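FrnE protein (Deinococcus radiodurans, PDB 5CO3) probably acts as a cytoplasmic disulfide oxidoreductase of the DsbA-like thioredoxin family. Local coordinates at residues I116-E121 against V156-G161; G69-Y74 against A79-S84. All coordinates share one frame; numbering follows the deposited sequence.

Interaction 1: I116-E121 against V156-G161; sequences IHYAAE and VGLDAG
A119 and L158 mark the closest backbone approach, with CA atoms 7.1 Å apart, where the last turns of helix 110-121 face the short link between helices 146-156 and 160-169. G157 leaves the first of these helices with positive phi (102°) and closes it with a Schellman motif. The next residue, L158, then turns its side chain back toward helix 110-121. Its CD1 methyl packs against A119 CB at 3.6 Å. The same methyl lies at the edge of the Y118 ring, near its plane, with L158 CD1 4.1 Å from Y118 CD2. The leucine and tyrosine side chains run past each other in opposite directions.

With chi1 at 172°, the Y118 ring extends away from its own backbone N and across to the linker. There Y118 OH lies 4.0 Å from D159 CB, a loose approach, with ring and carboxylate planes 86° apart. No direct hydrogen bond joins the two segments. One water bridges them instead: it lies 3.1 Å from Y118 OH and accepts from D159 N at 2.7 Å. The polar end of the tyrosine is thus tied to the backbone just before helix 160-169. D159 is the N-cap of that helix, and its OD1 accepts from A162 N in the first turn. The carboxylate therefore serves the helix start, while the backbone N serves the water.

The contact belongs to the helical part of this DsbA-like protein. Y118 also packs on A162, A163 and A166 of helix 160-169. A119 touches M128 of helix 125-137, which V156 touches too, so helix 125-137 meets both segments. On another side of helix 110-121, H117 bonds through NE2 to S51 of strand 45-51.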
ATOM      1  N   ILE A 116       5.407   8.420  -4.651  1.00 28.87           N
ATOM      2  CA  ILE A 116       5.089   8.163  -3.255  1.00 25.74           C
ATOM      3  C   ILE A 116       6.355   8.278  -2.394  1.00 29.77           C
ATOM      4  O   ILE A 116       6.335   8.864  -1.307  1.00 29.72           O
ATOM      5  CB  ILE A 116       4.440   6.798  -3.072  1.00 22.78           C
ATOM      6  CG1 ILE A 116       3.076   6.782  -3.751  1.00 27.21           C
ATOM      7  CG2 ILE A 116       4.186   6.564  -1.586  1.00 23.77           C
ATOM      8  CD1 ILE A 116       2.470   5.402  -3.945  1.00 26.49           C
ATOM      9  N   HIS A 117       7.464   7.744  -2.892  1.00 31.36           N
ATOM     10  CA  HIS A 117       8.749   7.914  -2.222  1.00 35.38           C
ATOM     11  C   HIS A 117       9.117   9.390  -2.042  1.00 36.05           C
ATOM     12  O   HIS A 117       9.554   9.788  -0.958  1.00 34.81           O
ATOM     13  CB  HIS A 117       9.841   7.180  -2.988  1.00 34.78           C
ATOM     14  CG  HIS A 117       9.891   5.716  -2.696  1.00 37.75           C
ATOM     15  ND1 HIS A 117      10.826   5.158  -1.852  1.00 36.40           N
ATOM     16  CD2 HIS A 117       9.111   4.695  -3.122  1.00 37.66           C
ATOM     17  CE1 HIS A 117      10.627   3.854  -1.780  1.00 42.07           C
ATOM     18  NE2 HIS A 117       9.590   3.547  -2.538  1.00 40.95           N
ATOM     19  N   TYR A 118       8.916  10.201  -3.082  1.00 32.56           N
ATOM     20  CA  TYR A 118       9.165  11.642  -2.976  1.00 35.53           C
ATOM     21  C   TYR A 118       8.285  12.259  -1.885  1.00 37.46           C
ATOM     22  O   TYR A 118       8.765  13.003  -1.020  1.00 38.97           O
ATOM     23  CB  TYR A 118       8.915  12.361  -4.321  1.00 31.69           C
ATOM     24  CG  TYR A 118       8.985  13.868  -4.167  1.00 34.59           C
ATOM     25  CD1 TYR A 118      10.207  14.531  -4.147  1.00 40.57           C
ATOM     26  CD2 TYR A 118       7.827  14.622  -4.002  1.00 32.30           C
ATOM     27  CE1 TYR A 118      10.274  15.908  -3.975  1.00 41.59           C
ATOM     28  CE2 TYR A 118       7.882  15.997  -3.833  1.00 33.60           C
ATOM     29  CZ  TYR A 118       9.107  16.635  -3.820  1.00 40.27           C
ATOM     30  OH  TYR A 118       9.173  18.004  -3.648  1.00 42.56           O
ATOM     31  N   ALA A 119       6.996  11.936  -1.929  1.00 35.85           N
ATOM     32  CA  ALA A 119       6.034  12.454  -0.967  1.00 29.37           C
ATOM     33  C   ALA A 119       6.394  12.058   0.454  1.00 32.61           C
ATOM     34  O   ALA A 119       6.248  12.859   1.376  1.00 34.30           O
ATOM     35  CB  ALA A 119       4.637  11.968  -1.303  1.00 28.52           C
ATOM     36  N   ALA A 120       6.866  10.828   0.635  1.00 32.39           N
ATOM     37  CA  ALA A 120       7.160  10.346   1.988  1.00 34.63           C
ATOM     38  C   ALA A 120       8.351  11.085   2.613  1.00 41.41           C
ATOM     39  O   ALA A 120       8.486  11.126   3.831  1.00 41.87           O
ATOM     40  CB  ALA A 120       7.413   8.844   1.976  1.00 34.78           C
ATOM     41  N   GLU A 121       9.211  11.672   1.787  1.00 35.05           N
ATOM     42  CA  GLU A 121      10.314  12.471   2.310  1.00 39.88           C
ATOM     43  C   GLU A 121       9.797  13.814   2.799  1.00 45.99           C
ATOM     44  O   GLU A 121      10.441  14.478   3.615  1.00 47.90           O
ATOM     45  CB  GLU A 121      11.403  12.654   1.255  1.00 47.02           C
ATOM     46  CG  GLU A 121      12.010  11.342   0.813  1.00 53.11           C
ATOM     47  CD  GLU A 121      13.516  11.383   0.780  1.00 64.60           C
ATOM     48  OE1 GLU A 121      14.068  12.059  -0.111  1.00 63.24           O
ATOM     49  OE2 GLU A 121      14.145  10.745   1.651  1.00 74.14           O
ATOM     50  N   VAL A 156      -2.119  16.934  -3.448  1.00 32.28           N
ATOM     51  CA  VAL A 156      -1.724  16.430  -2.136  1.00 36.17           C
ATOM     52  C   VAL A 156      -1.038  17.531  -1.305  1.00 34.00           C
ATOM     53  O   VAL A 156      -0.944  17.435  -0.082  1.00 36.97           O
ATOM     54  CB  VAL A 156      -0.829  15.173  -2.316  1.00 29.07           C
ATOM     55  CG1 VAL A 156      -0.085  14.789  -1.045  1.00 32.56           C
ATOM     56  CG2 VAL A 156      -1.683  14.000  -2.828  1.00 27.71           C
ATOM     57  N   GLY A 157      -0.608  18.604  -1.970  1.00 33.57           N
ATOM     58  CA  GLY A 157       0.002  19.733  -1.295  1.00 34.62           C
ATOM     59  C   GLY A 157       1.515  19.763  -1.405  1.00 39.97           C
ATOM     60  O   GLY A 157       2.193  20.497  -0.688  1.00 41.32           O
ATOM     61  N   LEU A 158       2.049  18.957  -2.312  1.00 37.21           N
ATOM     62  CA  LEU A 158       3.481  18.925  -2.552  1.00 37.44           C
ATOM     63  C   LEU A 158       3.912  20.056  -3.482  1.00 35.25           C
ATOM     64  O   LEU A 158       3.086  20.692  -4.138  1.00 37.44           O
ATOM     65  CB  LEU A 158       3.891  17.575  -3.148  1.00 40.43           C
ATOM     66  CG  LEU A 158       3.499  16.352  -2.315  1.00 37.07           C
ATOM     67  CD1 LEU A 158       3.810  15.057  -3.062  1.00 38.15           C
ATOM     68  CD2 LEU A 158       4.180  16.368  -0.947  1.00 43.71           C
ATOM     69  N   ASP A 159       5.215  20.309  -3.510  1.00 38.57           N
ATOM     70  CA  ASP A 159       5.816  21.173  -4.514  1.00 40.32           C
ATOM     71  C   ASP A 159       5.732  20.486  -5.875  1.00 41.12           C
ATOM     72  O   ASP A 159       6.520  19.584  -6.165  1.00 36.96           O
ATOM     73  CB  ASP A 159       7.266  21.475  -4.142  1.00 39.99           C
ATOM     74  CG  ASP A 159       7.918  22.505  -5.059  1.00 45.27           C
ATOM     75  OD1 ASP A 159       7.642  22.542  -6.278  1.00 45.24           O
ATOM     76  OD2 ASP A 159       8.739  23.284  -4.541  1.00 48.11           O
ATOM     77  N   ALA A 160       4.789  20.915  -6.712  1.00 39.25           N
ATOM     78  CA  ALA A 160       4.501  20.194  -7.948  1.00 37.63           C
ATOM     79  C   ALA A 160       5.668  20.266  -8.933  1.00 37.05           C
ATOM     80  O   ALA A 160       5.962  19.286  -9.626  1.00 36.52           O
ATOM     81  CB  ALA A 160       3.220  20.720  -8.593  1.00 46.82           C
ATOM     82  N   GLY A 161       6.331  21.415  -8.994  1.00 40.31           N
ATOM     83  CA  GLY A 161       7.505  21.545  -9.831  1.00 41.05           C
ATOM     84  C   GLY A 161       8.602  20.592  -9.395  1.00 40.21           C
ATOM     85  O   GLY A 161       9.185  19.889 -10.215  1.00 38.24           O
TER
HETATM   86  O   HOH W   1       6.899  18.958  -1.851  1.00 36.33           O

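Interaction 2: G69-Y74 against A79-S84; sequences GLAMKY and AQAQGS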
ATOM      1  N   GLY A  69      -7.746  -7.417 -19.593  1.00 33.54           N
ATOM      2  CA  GLY A  69      -6.420  -7.646 -19.052  1.00 37.33           C
ATOM      3  C   GLY A  69      -6.456  -8.687 -17.951  1.00 40.11           C
ATOM      4  O   GLY A  69      -5.574  -9.540 -17.847  1.00 42.36           O
ATOM      5  N   LEU A  70      -7.493  -8.617 -17.127  1.00 37.34           N
ATOM      6  CA  LEU A  70      -7.706  -9.596 -16.076  1.00 38.56           C
ATOM      7  C   LEU A  70      -7.979 -10.979 -16.678  1.00 42.66           C
ATOM      8  O   LEU A  70      -7.458 -11.986 -16.197  1.00 46.25           O
ATOM      9  CB  LEU A  70      -8.862  -9.150 -15.186  1.00 42.37           C
ATOM     10  CG  LEU A  70      -8.883  -9.599 -13.727  1.00 51.75           C
ATOM     11  CD1 LEU A  70      -9.713  -8.611 -12.949  1.00 51.65           C
ATOM     12  CD2 LEU A  70      -9.461 -10.993 -13.602  1.00 59.30           C
ATOM     13  N   ALA A  71      -8.794 -11.017 -17.731  1.00 42.76           N
ATOM     14  CA  ALA A  71      -9.111 -12.267 -18.427  1.00 43.66           C
ATOM     15  C   ALA A  71      -7.853 -12.950 -18.956  1.00 45.05           C
ATOM     16  O   ALA A  71      -7.696 -14.168 -18.845  1.00 49.87           O
ATOM     17  CB  ALA A  71     -10.091 -12.006 -19.579  1.00 42.78           C
ATOM     18  N   MET A  72      -6.967 -12.158 -19.545  1.00 45.23           N
ATOM     19  CA  MET A  72      -5.724 -12.678 -20.092  1.00 51.06           C
ATOM     20  C   MET A  72      -4.817 -13.193 -18.985  1.00 56.15           C
ATOM     21  O   MET A  72      -4.190 -14.246 -19.118  1.00 55.96           O
ATOM     22  CB  MET A  72      -5.010 -11.601 -20.910  1.00 49.67           C
ATOM     23  CG  MET A  72      -5.647 -11.350 -22.272  1.00 63.30           C
ATOM     24  SD  MET A  72      -4.905  -9.982 -23.194  1.00 63.59           S
ATOM     25  CE  MET A  72      -3.351 -10.698 -23.721  1.00 74.58           C
ATOM     26  N   LYS A  73      -4.763 -12.445 -17.888  1.00 52.77           N
ATOM     27  CA  LYS A  73      -3.866 -12.753 -16.784  1.00 54.27           C
ATOM     28  C   LYS A  73      -4.201 -14.091 -16.136  1.00 59.71           C
ATOM     29  O   LYS A  73      -3.311 -14.890 -15.854  1.00 61.45           O
ATOM     30  CB  LYS A  73      -3.917 -11.635 -15.739  1.00 53.46           C
ATOM     31  CG  LYS A  73      -2.877 -11.765 -14.640  1.00 56.67           C
ATOM     32  CD  LYS A  73      -3.006 -10.641 -13.622  1.00 55.92           C
ATOM     33  CE  LYS A  73      -2.083 -10.855 -12.438  1.00 60.35           C
ATOM     34  NZ  LYS A  73      -2.227  -9.765 -11.437  1.00 64.71           N
ATOM     35  N   TYR A  74      -5.489 -14.340 -15.916  1.00 64.08           N
ATOM     36  CA  TYR A  74      -5.919 -15.520 -15.170  1.00 68.29           C
ATOM     37  C   TYR A  74      -6.560 -16.584 -16.049  1.00 65.16           C
ATOM     38  O   TYR A  74      -7.125 -17.550 -15.542  1.00 62.06           O
ATOM     39  CB  TYR A  74      -6.889 -15.109 -14.060  1.00 72.43           C
ATOM     40  CG  TYR A  74      -6.266 -14.163 -13.064  1.00 77.40           C
ATOM     41  CD1 TYR A  74      -4.915 -14.243 -12.760  1.00 79.02           C
ATOM     42  CD2 TYR A  74      -7.021 -13.180 -12.439  1.00 79.74           C
ATOM     43  CE1 TYR A  74      -4.333 -13.380 -11.857  1.00 79.06           C
ATOM     44  CE2 TYR A  74      -6.446 -12.308 -11.533  1.00 79.46           C
ATOM     45  CZ  TYR A  74      -5.100 -12.413 -11.247  1.00 77.96           C
ATOM     46  OH  TYR A  74      -4.516 -11.550 -10.348  1.00 75.05           O
ATOM     47  N   ALA A  79     -16.535 -13.120 -18.994  1.00 48.86           N
ATOM     48  CA  ALA A  79     -17.683 -13.073 -18.089  1.00 54.68           C
ATOM     49  C   ALA A  79     -17.238 -13.308 -16.651  1.00 53.88           C
ATOM     50  O   ALA A  79     -17.759 -12.689 -15.717  1.00 50.73           O
ATOM     51  CB  ALA A  79     -18.729 -14.099 -18.495  1.00 60.49           C
ATOM     52  N   GLN A  80     -16.272 -14.205 -16.474  1.00 50.08           N
ATOM     53  CA  GLN A  80     -15.761 -14.505 -15.139  1.00 50.80           C
ATOM     54  C   GLN A  80     -14.910 -13.353 -14.622  1.00 46.71           C
ATOM     55  O   GLN A  80     -14.994 -12.973 -13.453  1.00 44.81           O
ATOM     56  CB  GLN A  80     -14.958 -15.811 -15.140  1.00 63.43           C
ATOM     57  CG  GLN A  80     -14.374 -16.166 -13.777  1.00 69.03           C
ATOM     58  CD  GLN A  80     -14.611 -17.614 -13.371  1.00 72.30           C
ATOM     59  OE1 GLN A  80     -15.284 -18.377 -14.071  1.00 78.64           O
ATOM     60  NE2 GLN A  80     -14.053 -17.997 -12.231  1.00 64.05           N
ATOM     61  N   ALA A  81     -14.093 -12.792 -15.503  1.00 44.77           N
ATOM     62  CA  ALA A  81     -13.279 -11.641 -15.142  1.00 36.33           C
ATOM     63  C   ALA A  81     -14.163 -10.478 -14.709  1.00 35.82           C
ATOM     64  O   ALA A  81     -13.840  -9.755 -13.763  1.00 34.45           O
ATOM     65  CB  ALA A  81     -12.391 -11.235 -16.306  1.00 38.16           C
ATOM     66  N   GLN A  82     -15.285 -10.308 -15.403  1.00 34.43           N
ATOM     67  CA  GLN A  82     -16.232  -9.253 -15.053  1.00 35.85           C
ATOM     68  C   GLN A  82     -16.842  -9.518 -13.680  1.00 38.00           C
ATOM     69  O   GLN A  82     -17.081  -8.592 -12.903  1.00 33.30           O
ATOM     70  CB  GLN A  82     -17.339  -9.142 -16.101  1.00 37.80           C
ATOM     71  CG  GLN A  82     -18.294  -7.997 -15.825  1.00 37.23           C
ATOM     72  CD  GLN A  82     -17.610  -6.656 -15.911  1.00 39.48           C
ATOM     73  OE1 GLN A  82     -16.912  -6.363 -16.887  1.00 37.56           O
ATOM     74  NE2 GLN A  82     -17.804  -5.827 -14.892  1.00 33.38           N
ATOM     75  N   GLY A  83     -17.098 -10.789 -13.390  1.00 36.79           N
ATOM     76  CA  GLY A  83     -17.621 -11.166 -12.092  1.00 38.65           C
ATOM     77  C   GLY A  83     -16.630 -10.839 -11.001  1.00 37.12           C
ATOM     78  O   GLY A  83     -17.018 -10.435  -9.901  1.00 36.99           O
ATOM     79  N   SER A  84     -15.346 -11.017 -11.294  1.00 35.76           N
ATOM     80  CA  SER A  84     -14.307 -10.645 -10.340  1.00 38.97           C
ATOM     81  C   SER A  84     -14.281  -9.136 -10.119  1.00 32.98           C
ATOM     82  O   SER A  84     -14.168  -8.667  -8.979  1.00 30.75           O
ATOM     83  CB  SER A  84     -12.941 -11.137 -10.816  1.00 46.66           C
ATOM     84  OG  SER A  84     -11.920 -10.692  -9.939  1.00 49.52           O
TER
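L70 and A71 of helix 66-74 pack on A81 of helix 78-93, two consecutive helices joined by a short loop and crossing steeply, in the manner of an alpha-alpha corner. The angle between the two short segments is 110°, and their axes come within 8.7 Å.

Apolar packing makes the join, and it centres on one small residue. A81 points its CB toward helix 66-74, where the methyl meets L70 CD2 at 4.0 Å and A71 CB at 4.1 Å. A81 CB also sits 3.9 Å from A71 N and rests on backbone as well as on side chains. Small residues at the crossing let the backbones come close: the CA atoms of A71 and A81 are 5.3 Å apart. I76, in the connection, touches both L70 and A81. R67, one turn before A71, also packs on A81.

No hydrogen bond crosses between the two segments. S77 OG bonds to Q80 N near the beginning of helix 78-93. Q82 NE2 bonds to D86 one turn further on. Within segment 69-74, K73 NZ donates to Y74 OH at 3.1 Å.

The first torsion of L70, -152°, is well short of fully anti, and it sets CG beside the carbonyl carbon. The two methyls divide the work. CD2 takes A81, while L70 CD1 lies 4.3 Å from S84 OG, one turn along.

Overall arrangement
Both contacts are partly buried and belong to the same DsbA-like thioredoxin protein, but they share no helix. Their centres are about 34 Å apart, and their nearest atoms about 18 Å. Interaction 1 is nearer the centre of the chain, at about 16 Å from centre to centre against 23 Å for interaction 2. It joins elements distant in sequence, with mostly helical chain between them. Interaction 2 joins two helices consecutive in the chain, with four residues between its segments. Each has one buried alanine, A119 or A81, packed against a leucine. The chemistry differs beyond that: interaction 1 adds a tyrosine and a bridging water, whereas interaction 2 is helix on helix and joined by apolar packing.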